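Local coordinates for TbpB (Actinobacillus pleuropneumoniae, PDB 3HOL), which probably binds host transferrin at the bacterial surface, serving as the lipoprotein component of a receptor for iron acquisition, at residues G55-P61 with Y104-N108; G87-D91 with V160-A164; V386-W392 with F453-S457; A402-E407 with K420-G426. One frame throughout, in Å; residues are numbered along the deposited sequence.

Contact 1 of 4, residues G55-P61 with Y104-N108; sequences GNLDDVP and YYKGN
The ring of Tyr104 carries Pro61 on one face: Pro61 CD stands 3.6 Å from the ring centroid, 9° off the normal, a CH-pi contact almost over the centre. Pro61 CG touches the inner end of the same ring, 3.6 Å from Tyr104 CG. Beside the proline, Val60 brings CG1 obliquely against the outer end, 3.6 Å from Tyr104 CE2, so consecutive loop residues share one tyrosine. A second flat group, the Asn108 amide, gives ND2 to Gly55 O at 2.9 Å in a nearly straight bond with the acceptor close to the amide plane. Leu57 CG lies near the same ND2.

Between these two ends, Lys106 reaches into the loop, its chain bent at chi3 (73°). Lys106 NZ donates to Asp59 O at 2.7 Å, in the carbonyl plane, and to Asn56 O at 2.9 Å from above the plane. Asn56 O also accepts from Asp59 N on its opposite face, and Asn54 O is a further acceptor for the ammonium, which is thus held by three backbone carbonyls. The loop forms a type I beta turn, Asn56 to Asp59, begun by an Asx turn at Asn56, whose end carbonyls both accept from Lys106 NZ, over strand 101-107 of the five-stranded antiparallel sheet.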
loop_
_atom_site.group_PDB
_atom_site.type_symbol
_atom_site.label_atom_id
_atom_site.label_comp_id
_atom_site.label_asym_id
_atom_site.label_seq_id
_atom_site.Cartn_x
_atom_site.Cartn_y
_atom_site.Cartn_z
ATOM N N GLY A 55 -2.348 5.050 10.416
ATOM C CA GLY A 55 -1.731 6.093 9.572
ATOM C C GLY A 55 -1.938 7.539 10.010
ATOM O O GLY A 55 -1.537 8.457 9.286
ATOM N N ASN A 56 -2.539 7.760 11.189
ATOM C CA ASN A 56 -2.813 9.132 11.645
ATOM C C ASN A 56 -1.518 9.730 12.145
ATOM O O ASN A 56 -0.936 9.226 13.106
ATOM C CB ASN A 56 -3.912 9.146 12.753
ATOM C CG ASN A 56 -4.183 10.564 13.354
ATOM O OD1 ASN A 56 -3.507 11.564 13.054
ATOM N ND2 ASN A 56 -5.218 10.635 14.202
ATOM N N LEU A 57 -1.094 10.819 11.510
ATOM C CA LEU A 57 0.180 11.462 11.828
ATOM C C LEU A 57 0.226 12.156 13.188
ATOM O O LEU A 57 1.307 12.424 13.714
ATOM C CB LEU A 57 0.587 12.438 10.722
ATOM C CG LEU A 57 0.611 11.801 9.305
ATOM C CD1 LEU A 57 1.162 12.846 8.351
ATOM C CD2 LEU A 57 1.476 10.485 9.224
ATOM N N ASP A 58 -0.938 12.427 13.757
ATOM C CA ASP A 58 -1.004 13.070 15.052
ATOM C C ASP A 58 -0.846 12.096 16.183
ATOM O O ASP A 58 -0.587 12.513 17.307
ATOM C CB ASP A 58 -2.316 13.841 15.172
ATOM C CG ASP A 58 -2.287 15.090 14.346
ATOM O OD1 ASP A 58 -1.273 15.807 14.413
ATOM O OD2 ASP A 58 -3.236 15.340 13.595
ATOM N N ASP A 59 -1.033 10.809 15.911
ATOM C CA ASP A 59 -0.765 9.808 16.938
ATOM C C ASP A 59 0.660 9.233 16.833
ATOM O O ASP A 59 0.973 8.491 15.886
ATOM C CB ASP A 59 -1.754 8.659 16.823
ATOM C CG ASP A 59 -3.200 9.103 17.000
ATOM O OD1 ASP A 59 -3.480 10.132 17.664
ATOM O OD2 ASP A 59 -4.067 8.386 16.475
ATOM N N VAL A 60 1.496 9.535 17.811
ATOM C CA VAL A 60 2.831 8.992 17.860
ATOM C C VAL A 60 2.788 7.636 18.593
ATOM O O VAL A 60 2.068 7.511 19.590
ATOM C CB VAL A 60 3.757 10.000 18.540
ATOM C CG1 VAL A 60 5.162 9.557 18.506
ATOM C CG2 VAL A 60 3.679 11.344 17.776
ATOM N N PRO A 61 3.530 6.610 18.095
ATOM C CA PRO A 61 3.526 5.341 18.810
ATOM C C PRO A 61 3.897 5.507 20.300
ATOM O O PRO A 61 4.804 6.263 20.624
ATOM C CB PRO A 61 4.607 4.527 18.096
ATOM C CG PRO A 61 4.744 5.098 16.758
ATOM C CD PRO A 61 4.312 6.545 16.838
ATOM N N TYR A 104 10.462 5.443 15.153
ATOM C CA TYR A 104 9.406 4.978 14.230
ATOM C C TYR A 104 9.343 5.772 12.915
ATOM O O TYR A 104 9.892 6.893 12.793
ATOM C CB TYR A 104 8.051 5.091 14.937
ATOM C CG TYR A 104 7.609 6.532 15.069
ATOM C CD1 TYR A 104 6.740 7.105 14.120
ATOM C CD2 TYR A 104 8.108 7.341 16.083
ATOM C CE1 TYR A 104 6.384 8.441 14.195
ATOM C CE2 TYR A 104 7.735 8.664 16.180
ATOM C CZ TYR A 104 6.890 9.209 15.211
ATOM O OH TYR A 104 6.511 10.525 15.279
ATOM N N TYR A 105 8.700 5.188 11.916
ATOM C CA TYR A 105 8.106 6.006 10.834
ATOM C C TYR A 105 6.714 5.513 10.586
ATOM O O TYR A 105 6.414 4.330 10.836
ATOM C CB TYR A 105 8.907 5.920 9.534
ATOM C CG TYR A 105 8.631 4.683 8.655
ATOM C CD1 TYR A 105 7.671 4.719 7.620
ATOM C CD2 TYR A 105 9.384 3.514 8.815
ATOM C CE1 TYR A 105 7.413 3.580 6.806
ATOM C CE2 TYR A 105 9.172 2.375 7.980
ATOM C CZ TYR A 105 8.182 2.445 6.967
ATOM O OH TYR A 105 7.941 1.367 6.173
ATOM N N LYS A 106 5.877 6.388 10.014
ATOM C CA LYS A 106 4.596 5.954 9.498
ATOM C C LYS A 106 4.123 6.882 8.388
ATOM O O LYS A 106 4.679 7.983 8.190
ATOM C CB LYS A 106 3.554 5.933 10.621
ATOM C CG LYS A 106 3.368 7.346 11.266
ATOM C CD LYS A 106 2.023 7.501 11.978
ATOM C CE LYS A 106 1.945 6.747 13.253
ATOM N NZ LYS A 106 0.527 6.766 13.800
ATOM N N GLY A 107 3.121 6.413 7.659
ATOM C CA GLY A 107 2.471 7.193 6.596
ATOM C C GLY A 107 1.035 6.769 6.373
ATOM O O GLY A 107 0.617 5.681 6.794
ATOM N N ASN A 108 0.266 7.611 5.678
ATOM C CA ASN A 108 -1.048 7.191 5.228
ATOM C C ASN A 108 -1.179 7.491 3.744
ATOM O O ASN A 108 -0.342 8.205 3.178
ATOM C CB ASN A 108 -2.160 7.927 6.005
ATOM C CG ASN A 108 -2.067 9.432 5.862
ATOM O OD1 ASN A 108 -2.298 9.974 4.795
ATOM N ND2 ASN A 108 -1.714 10.117 6.959
#

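Contact 2 of 4, residues G87-D91 with V160-A164; sequences GYVID and VSGDA
Ser161 OG, which lies 3.7 Å from Tyr88 CD2, is gripped from outside the contact by Asp127 OD1 and Phe128 N, and this ties the short 3-10 turn 161-163 to strand 119-133. Just before the turn, Val160 N donates to Asp163 OD2 at 2.9 Å, reaching the anti side of the carboxylate 34° out of its plane, while Asp163 OD1 forms a salt bridge with Lys100. Both carboxylate oxygens are thus engaged.

No hydrogen bond crosses between the segments; the meeting is one of packing. Gly162 CA sits over one face of the Tyr88 ring, displaced toward the rim, 3.4 Å from Tyr88 CZ. Gly162 has no side chain to stand between its backbone and the ring, so the CA itself makes the contact. Ile90 sends two branches across: CG2 meets Val160 CG1 tip to tip at 3.9 Å, and CD1, at the end of an extended arm (chi2 179°), rests 3.7 Å from Gly162 C and close to Asp163 OD1.

Tyr88 and Ile90 alternate with Val89 along strand 84-91, so one face of the five-stranded sheet receives the turn while Val89 points away. The turn belongs to the long connection between strands 119-133 and 171-178 of the neighbouring nine-stranded sheet.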
loop_
_atom_site.group_PDB
_atom_site.type_symbol
_atom_site.label_atom_id
_atom_site.label_comp_id
_atom_site.label_asym_id
_atom_site.label_seq_id
_atom_site.Cartn_x
_atom_site.Cartn_y
_atom_site.Cartn_z
ATOM N N GLY A 87 10.399 9.829 13.506
ATOM C CA GLY A 87 10.989 10.514 14.677
ATOM C C GLY A 87 11.191 9.565 15.837
ATOM O O GLY A 87 11.499 8.378 15.646
ATOM N N TYR A 88 11.061 10.102 17.034
ATOM C CA TYR A 88 11.305 9.305 18.225
ATOM C C TYR A 88 10.351 9.779 19.327
ATOM O O TYR A 88 9.766 10.867 19.232
ATOM C CB TYR A 88 12.774 9.475 18.675
ATOM C CG TYR A 88 13.246 10.932 18.738
ATOM C CD1 TYR A 88 12.866 11.785 19.804
ATOM C CD2 TYR A 88 14.043 11.464 17.715
ATOM C CE1 TYR A 88 13.275 13.139 19.820
ATOM C CE2 TYR A 88 14.488 12.811 17.744
ATOM C CZ TYR A 88 14.101 13.614 18.801
ATOM O OH TYR A 88 14.538 14.890 18.812
ATOM N N VAL A 89 10.215 8.949 20.356
ATOM C CA VAL A 89 9.424 9.226 21.542
ATOM C C VAL A 89 10.371 8.717 22.635
ATOM O O VAL A 89 10.519 7.517 22.804
ATOM C CB VAL A 89 8.079 8.406 21.545
ATOM C CG1 VAL A 89 7.311 8.522 22.903
ATOM C CG2 VAL A 89 7.186 8.842 20.423
ATOM N N ILE A 90 11.079 9.613 23.312
ATOM C CA ILE A 90 12.077 9.161 24.296
ATOM C C ILE A 90 12.018 9.935 25.616
ATOM O O ILE A 90 11.393 11.009 25.709
ATOM C CB ILE A 90 13.518 9.231 23.772
ATOM C CG1 ILE A 90 13.953 10.699 23.530
ATOM C CG2 ILE A 90 13.725 8.321 22.501
ATOM C CD1 ILE A 90 15.438 10.911 23.011
ATOM N N ASP A 91 12.643 9.363 26.635
ATOM C CA ASP A 91 12.903 10.094 27.882
ATOM C C ASP A 91 14.204 10.822 27.698
ATOM O O ASP A 91 15.261 10.181 27.581
ATOM C CB ASP A 91 13.012 9.103 29.056
ATOM C CG ASP A 91 12.905 9.793 30.417
ATOM O OD1 ASP A 91 13.168 11.005 30.492
ATOM O OD2 ASP A 91 12.524 9.114 31.401
ATOM N N VAL A 160 20.137 7.383 20.903
ATOM C CA VAL A 160 19.068 7.841 20.001
ATOM C C VAL A 160 19.469 9.173 19.354
ATOM O O VAL A 160 20.132 9.979 20.000
ATOM C CB VAL A 160 17.740 8.036 20.759
ATOM C CG1 VAL A 160 16.549 8.160 19.789
ATOM C CG2 VAL A 160 17.459 6.810 21.686
ATOM N N SER A 161 19.063 9.410 18.098
ATOM C CA SER A 161 19.310 10.717 17.450
ATOM C C SER A 161 18.812 11.878 18.348
ATOM O O SER A 161 19.418 12.952 18.382
ATOM C CB SER A 161 18.595 10.810 16.090
ATOM O OG SER A 161 17.260 10.310 16.219
ATOM N N GLY A 162 17.733 11.635 19.087
ATOM C CA GLY A 162 17.158 12.639 19.988
ATOM C C GLY A 162 17.995 12.918 21.225
ATOM O O GLY A 162 17.755 13.888 21.946
ATOM N N ASP A 163 19.027 12.109 21.449
ATOM C CA ASP A 163 20.038 12.463 22.468
ATOM C C ASP A 163 21.043 13.514 22.010
ATOM O O ASP A 163 21.787 14.039 22.840
ATOM C CB ASP A 163 20.793 11.196 22.953
ATOM C CG ASP A 163 19.862 10.187 23.633
ATOM O OD1 ASP A 163 18.998 10.626 24.438
ATOM O OD2 ASP A 163 20.009 8.949 23.389
ATOM N N ALA A 164 21.120 13.807 20.702
ATOM C CA ALA A 164 22.248 14.608 20.207
ATOM C C ALA A 164 21.975 16.110 20.430
ATOM O O ALA A 164 20.839 16.564 20.273
ATOM C CB ALA A 164 22.518 14.328 18.694
#

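Contact 3 of 4, residues V386-W392 with F453-S457; sequences VSKENNW and FALDS
A tight beta hairpin, strands 375-387 and 391-394 of the C-terminal barrel region, is met here by the loop between strands 441-447 and 470-477, and Leu455 of that loop lies across the face of the hairpin that bears Val386 and Trp392. Leu455 CD2 packs 3.7 Å from Trp392 CB and 3.8 Å from Val386 CG1, touching both members of a pair whose backbones hydrogen-bond to each other in both directions. Its other methyl, CD1, lies against the turn, 3.4 Å from Lys388 N and equally near Asn390 O, the two atoms whose mutual hydrogen bond closes the loop end. Leu455 reaches both places because CG lies anti to the carbonyl carbon (chi1 -72°), which carries the methyls across to the hairpin although the CB itself does not point at it.

Phe453 supplies the aromatic part. Its edge comes down on the face of Trp392 in a T-shaped pair, the planes at 64° and the centroid of the Trp392 five-membered ring 5.3 Å from that of Phe453. Phe453 CE1 is the leading atom, over the indole, while Phe453 CZ turns to Val386 CG2. Leu455 O lies in the indole plane, at the CD1 edge of Trp392. The indole nitrogen is used beyond the contact, by Asp423. At the outer margin, Asn390 sets its amide nearly perpendicular to the Asp456 carboxylate, with Asn390 ND2 3.2 Å from Asp456 CB.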
loop_
_atom_site.group_PDB
_atom_site.type_symbol
_atom_site.label_atom_id
_atom_site.label_comp_id
_atom_site.label_asym_id
_atom_site.label_seq_id
_atom_site.Cartn_x
_atom_site.Cartn_y
_atom_site.Cartn_z
ATOM N N VAL A 386 -28.102 -3.934 -7.645
ATOM C CA VAL A 386 -28.933 -2.904 -8.234
ATOM C C VAL A 386 -30.184 -2.819 -7.374
ATOM O O VAL A 386 -30.758 -3.850 -7.029
ATOM C CB VAL A 386 -29.285 -3.188 -9.706
ATOM C CG1 VAL A 386 -30.046 -2.000 -10.292
ATOM C CG2 VAL A 386 -28.016 -3.466 -10.571
ATOM N N SER A 387 -30.590 -1.595 -7.022
ATOM C CA SER A 387 -31.723 -1.392 -6.087
ATOM C C SER A 387 -32.693 -0.306 -6.507
ATOM O O SER A 387 -32.283 0.766 -7.008
ATOM C CB SER A 387 -31.227 -1.049 -4.672
ATOM O OG SER A 387 -30.498 -2.117 -4.121
ATOM N N LYS A 388 -33.978 -0.578 -6.258
ATOM C CA LYS A 388 -35.036 0.399 -6.429
ATOM C C LYS A 388 -36.079 0.115 -5.373
ATOM O O LYS A 388 -35.771 0.213 -4.184
ATOM C CB LYS A 388 -35.643 0.285 -7.815
ATOM C CG LYS A 388 -35.200 1.384 -8.708
ATOM C CD LYS A 388 -36.154 2.523 -8.715
ATOM C CE LYS A 388 -36.702 2.713 -10.106
ATOM N NZ LYS A 388 -37.760 3.767 -10.107
ATOM N N GLU A 389 -37.297 -0.267 -5.779
ATOM C CA GLU A 389 -38.262 -0.847 -4.799
ATOM C C GLU A 389 -37.771 -2.218 -4.330
ATOM O O GLU A 389 -37.983 -2.620 -3.183
ATOM C CB GLU A 389 -39.667 -0.975 -5.391
ATOM C CG GLU A 389 -40.277 0.321 -5.793
ATOM C CD GLU A 389 -40.027 0.665 -7.245
ATOM O OE1 GLU A 389 -39.073 0.131 -7.850
ATOM O OE2 GLU A 389 -40.788 1.486 -7.792
ATOM N N ASN A 390 -37.091 -2.924 -5.225
ATOM C CA ASN A 390 -36.586 -4.273 -4.980
ATOM C C ASN A 390 -35.050 -4.278 -4.975
ATOM O O ASN A 390 -34.427 -3.268 -5.312
ATOM C CB ASN A 390 -37.033 -5.178 -6.131
ATOM C CG ASN A 390 -38.446 -5.710 -5.966
ATOM O OD1 ASN A 390 -39.081 -5.547 -4.912
ATOM N ND2 ASN A 390 -38.947 -6.368 -7.006
ATOM N N ASN A 391 -34.447 -5.418 -4.636
ATOM C CA ASN A 391 -33.000 -5.637 -4.839
ATOM C C ASN A 391 -32.692 -6.706 -5.901
ATOM O O ASN A 391 -33.492 -7.631 -6.101
ATOM C CB ASN A 391 -32.298 -6.041 -3.532
ATOM C CG ASN A 391 -32.360 -4.963 -2.486
ATOM O OD1 ASN A 391 -32.092 -3.777 -2.757
ATOM N ND2 ASN A 391 -32.711 -5.363 -1.259
ATOM N N TRP A 392 -31.530 -6.582 -6.552
ATOM C CA TRP A 392 -31.067 -7.534 -7.578
ATOM C C TRP A 392 -29.556 -7.625 -7.435
ATOM O O TRP A 392 -28.923 -6.614 -7.141
ATOM C CB TRP A 392 -31.421 -7.001 -8.971
ATOM C CG TRP A 392 -30.900 -7.778 -10.156
ATOM C CD1 TRP A 392 -31.603 -8.697 -10.917
ATOM C CD2 TRP A 392 -29.593 -7.670 -10.776
ATOM N NE1 TRP A 392 -30.807 -9.171 -11.940
ATOM C CE2 TRP A 392 -29.575 -8.561 -11.875
ATOM C CE3 TRP A 392 -28.438 -6.915 -10.498
ATOM C CZ2 TRP A 392 -28.441 -8.727 -12.695
ATOM C CZ3 TRP A 392 -27.306 -7.082 -11.323
ATOM C CH2 TRP A 392 -27.325 -7.980 -12.403
ATOM N N PHE A 453 -34.313 -2.836 -17.245
ATOM C CA PHE A 453 -34.580 -4.215 -16.862
ATOM C C PHE A 453 -35.320 -4.318 -15.552
ATOM O O PHE A 453 -35.280 -3.377 -14.732
ATOM C CB PHE A 453 -33.301 -5.086 -16.880
ATOM C CG PHE A 453 -32.308 -4.802 -15.773
ATOM C CD1 PHE A 453 -32.305 -5.577 -14.602
ATOM C CD2 PHE A 453 -31.325 -3.831 -15.924
ATOM C CE1 PHE A 453 -31.374 -5.351 -13.578
ATOM C CE2 PHE A 453 -30.370 -3.603 -14.899
ATOM C CZ PHE A 453 -30.401 -4.353 -13.729
ATOM N N ALA A 454 -35.996 -5.456 -15.371
ATOM C CA ALA A 454 -36.855 -5.691 -14.201
ATOM C C ALA A 454 -36.041 -6.252 -13.049
ATOM O O ALA A 454 -35.282 -7.189 -13.236
ATOM C CB ALA A 454 -38.039 -6.624 -14.551
ATOM N N LEU A 455 -36.187 -5.670 -11.867
ATOM C CA LEU A 455 -35.381 -6.105 -10.713
ATOM C C LEU A 455 -35.802 -7.447 -10.108
ATOM O O LEU A 455 -34.948 -8.218 -9.610
ATOM C CB LEU A 455 -35.299 -5.010 -9.645
ATOM C CG LEU A 455 -34.423 -3.794 -9.986
ATOM C CD1 LEU A 455 -34.150 -2.973 -8.723
ATOM C CD2 LEU A 455 -33.093 -4.183 -10.653
ATOM N N ASP A 456 -37.099 -7.733 -10.144
ATOM C CA ASP A 456 -37.577 -9.077 -9.820
ATOM C C ASP A 456 -38.024 -9.787 -11.100
ATOM O O ASP A 456 -39.011 -9.390 -11.734
ATOM C CB ASP A 456 -38.694 -9.032 -8.780
ATOM C CG ASP A 456 -38.889 -10.370 -8.071
ATOM O OD1 ASP A 456 -37.956 -11.211 -8.080
ATOM O OD2 ASP A 456 -39.978 -10.574 -7.492
ATOM N N SER A 457 -37.270 -10.817 -11.489
ATOM C CA SER A 457 -37.476 -11.521 -12.765
ATOM C C SER A 457 -38.761 -12.369 -12.774
ATOM O O SER A 457 -39.144 -12.912 -13.825
ATOM C CB SER A 457 -36.236 -12.376 -13.128
#

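Contact 4 of 4, residues A402-E407 with K420-G426; sequences AGYRTE and KLFDKNG
Arg405 is bound on several sides at once. Its NH2 donates to Gly426 O at 2.9 Å, very straight (171°), on a lone pair and in the guanidinium plane, and makes a weak, bent bond to Asp423 O. Arg405 NE turns back on its own segment to Gly403 O at 2.9 Å. These bonds fix the rotation of the group and leave it flat on Phe422, the guanidinium and ring centres 4.3 Å apart and their planes 23° from parallel. The bends at chi2 and chi3 bring the head back over that ring.

Backbone bonds frame the arginine. Asn425 N reaches Ala402 O at 2.7 Å, Phe422 N binds Arg405 O, and Glu407 and Lys420 exchange bonds in both directions as a hydrogen-bonded antiparallel pair. On the face opposite the side chains of Glu407 and Lys420, Thr406 CG2 packs on Leu421 CD2 at 3.6 Å. Farther along, Tyr404 takes Lys424 CB over one ring face, 3.9 Å from its centroid, and a water joins Tyr404 OH to Asp423 OD1, while Asp423 OD2 takes the indole N-H of Trp392.

Side-chain bonds are thus added to the backbone bonds where the hairpin runs into the type II turn Asp423 to Gly426. The arginine meets two carbonyls of that turn, and its positive charge, stacked on an aromatic face, would probably be stabilised by their dipoles.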
loop_
_atom_site.group_PDB
_atom_site.type_symbol
_atom_site.label_atom_id
_atom_site.label_comp_id
_atom_site.label_asym_id
_atom_site.label_seq_id
_atom_site.Cartn_x
_atom_site.Cartn_y
_atom_site.Cartn_z
ATOM N N ALA A 402 -24.252 -19.280 -19.482
ATOM C CA ALA A 402 -25.490 -18.822 -18.873
ATOM C C ALA A 402 -25.325 -17.960 -17.608
ATOM O O ALA A 402 -26.319 -17.493 -17.041
ATOM C CB ALA A 402 -26.422 -20.034 -18.572
ATOM N N GLY A 403 -24.098 -17.765 -17.141
ATOM C CA GLY A 403 -23.927 -17.103 -15.851
ATOM C C GLY A 403 -23.935 -15.581 -15.913
ATOM O O GLY A 403 -24.488 -14.956 -16.842
ATOM N N TYR A 404 -23.304 -15.000 -14.897
ATOM C CA TYR A 404 -23.105 -13.547 -14.786
ATOM C C TYR A 404 -21.888 -13.164 -15.610
ATOM O O TYR A 404 -20.803 -12.889 -15.069
ATOM C CB TYR A 404 -22.931 -13.162 -13.328
ATOM C CG TYR A 404 -24.193 -13.370 -12.518
ATOM C CD1 TYR A 404 -25.262 -12.453 -12.591
ATOM C CD2 TYR A 404 -24.333 -14.480 -11.692
ATOM C CE1 TYR A 404 -26.433 -12.661 -11.871
ATOM C CE2 TYR A 404 -25.496 -14.697 -10.970
ATOM C CZ TYR A 404 -26.536 -13.792 -11.057
ATOM O OH TYR A 404 -27.682 -13.995 -10.316
ATOM N N ARG A 405 -22.077 -13.180 -16.924
ATOM C CA ARG A 405 -21.007 -12.987 -17.883
ATOM C C ARG A 405 -20.629 -11.507 -18.051
ATOM O O ARG A 405 -21.481 -10.624 -17.981
ATOM C CB ARG A 405 -21.450 -13.511 -19.251
ATOM C CG ARG A 405 -21.760 -15.027 -19.308
ATOM C CD ARG A 405 -22.882 -15.262 -20.317
ATOM N NE ARG A 405 -24.217 -15.013 -19.739
ATOM C CZ ARG A 405 -25.310 -14.703 -20.451
ATOM N NH1 ARG A 405 -25.249 -14.582 -21.785
ATOM N NH2 ARG A 405 -26.473 -14.524 -19.828
ATOM N N THR A 406 -19.368 -11.252 -18.360
ATOM C CA THR A 406 -19.027 -9.955 -18.926
ATOM C C THR A 406 -18.235 -10.217 -20.182
ATOM O O THR A 406 -17.559 -11.243 -20.283
ATOM C CB THR A 406 -18.206 -9.087 -17.942
ATOM O OG1 THR A 406 -17.005 -9.784 -17.587
ATOM C CG2 THR A 406 -18.998 -8.780 -16.649
ATOM N N GLU A 407 -18.329 -9.308 -21.144
ATOM C CA GLU A 407 -17.600 -9.394 -22.409
ATOM C C GLU A 407 -17.213 -7.999 -22.793
ATOM O O GLU A 407 -17.982 -7.064 -22.582
ATOM C CB GLU A 407 -18.489 -9.943 -23.531
ATOM C CG GLU A 407 -19.163 -11.256 -23.185
ATOM C CD GLU A 407 -20.132 -11.746 -24.278
ATOM O OE1 GLU A 407 -20.536 -10.939 -25.156
ATOM O OE2 GLU A 407 -20.497 -12.940 -24.197
ATOM N N LYS A 420 -20.272 -5.528 -22.216
ATOM C CA LYS A 420 -21.589 -6.031 -21.919
ATOM C C LYS A 420 -21.550 -6.749 -20.600
ATOM O O LYS A 420 -20.638 -7.547 -20.359
ATOM C CB LYS A 420 -22.023 -7.031 -23.004
ATOM C CG LYS A 420 -22.215 -6.436 -24.397
ATOM C CD LYS A 420 -22.425 -7.603 -25.410
ATOM C CE LYS A 420 -23.167 -7.173 -26.666
ATOM N NZ LYS A 420 -22.478 -6.024 -27.323
ATOM N N LEU A 421 -22.534 -6.497 -19.735
ATOM C CA LEU A 421 -22.589 -7.227 -18.478
ATOM C C LEU A 421 -23.944 -7.866 -18.354
ATOM O O LEU A 421 -24.966 -7.176 -18.515
ATOM C CB LEU A 421 -22.298 -6.317 -17.269
ATOM C CG LEU A 421 -20.939 -5.604 -17.288
ATOM C CD1 LEU A 421 -21.074 -4.222 -17.918
ATOM C CD2 LEU A 421 -20.339 -5.503 -15.873
ATOM N N PHE A 422 -23.955 -9.161 -18.035
ATOM C CA PHE A 422 -25.173 -10.010 -18.165
ATOM C C PHE A 422 -25.710 -10.475 -16.842
ATOM O O PHE A 422 -24.939 -10.731 -15.919
ATOM C CB PHE A 422 -24.887 -11.271 -19.020
ATOM C CG PHE A 422 -24.754 -10.980 -20.490
ATOM C CD1 PHE A 422 -25.884 -11.009 -21.322
ATOM C CD2 PHE A 422 -23.521 -10.631 -21.045
ATOM C CE1 PHE A 422 -25.775 -10.708 -22.658
ATOM C CE2 PHE A 422 -23.411 -10.322 -22.390
ATOM C CZ PHE A 422 -24.535 -10.372 -23.206
ATOM N N ASP A 423 -27.045 -10.597 -16.771
ATOM C CA ASP A 423 -27.711 -11.340 -15.710
ATOM C C ASP A 423 -27.624 -12.836 -16.039
ATOM O O ASP A 423 -27.427 -13.214 -17.214
ATOM C CB ASP A 423 -29.182 -10.918 -15.606
ATOM C CG ASP A 423 -29.856 -11.446 -14.345
ATOM O OD1 ASP A 423 -29.170 -12.094 -13.547
ATOM O OD2 ASP A 423 -31.061 -11.192 -14.167
ATOM N N LYS A 424 -27.747 -13.691 -15.022
ATOM C CA LYS A 424 -27.739 -15.135 -15.288
ATOM C C LYS A 424 -28.984 -15.508 -16.159
ATOM O O LYS A 424 -30.077 -14.938 -15.971
ATOM C CB LYS A 424 -27.611 -15.939 -13.986
ATOM C CG LYS A 424 -28.757 -16.823 -13.660
ATOM C CD LYS A 424 -28.588 -17.483 -12.305
ATOM C CE LYS A 424 -27.587 -18.583 -12.376
ATOM N NZ LYS A 424 -27.958 -19.578 -11.328
ATOM N N ASN A 425 -28.781 -16.371 -17.162
ATOM C CA ASN A 425 -29.831 -16.728 -18.160
ATOM C C ASN A 425 -30.308 -15.565 -19.036
ATOM O O ASN A 425 -31.295 -15.686 -19.753
ATOM C CB ASN A 425 -31.012 -17.454 -17.482
ATOM C CG ASN A 425 -30.563 -18.723 -16.775
ATOM O OD1 ASN A 425 -29.736 -19.454 -17.301
ATOM N ND2 ASN A 425 -31.066 -18.965 -15.579
ATOM N N GLY A 426 -29.598 -14.438 -18.990
ATOM C CA GLY A 426 -30.038 -13.235 -19.680
ATOM C C GLY A 426 -29.725 -13.332 -21.157
ATOM O O GLY A 426 -28.632 -13.778 -21.538
HETATM O O HOH W 1 -29.622 -11.701 -10.869
#

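The contacts form two pairs far apart along the molecule. Contacts 1 and 2, with centres 16 Å apart, share the five-stranded sheet: strands 101-107 and 84-91 are neighbours in it, and Tyr104 O probably accepts from Gly87 N at 3.1 Å. Contacts 3 and 4, also 16 Å apart, lie in the C-terminal barrel region, where Trp392 NE1 probably donates to Asp423 OD2 at 3.0 Å, linking the tryptophan packed by Phe453 to the turn that receives Arg405. About 60 Å separates the centre of contact 2 from those of contacts 3 and 4, which lie across the chain's centre from it. Between contacts 1 and 3 the nearest atoms are about 31 Å apart.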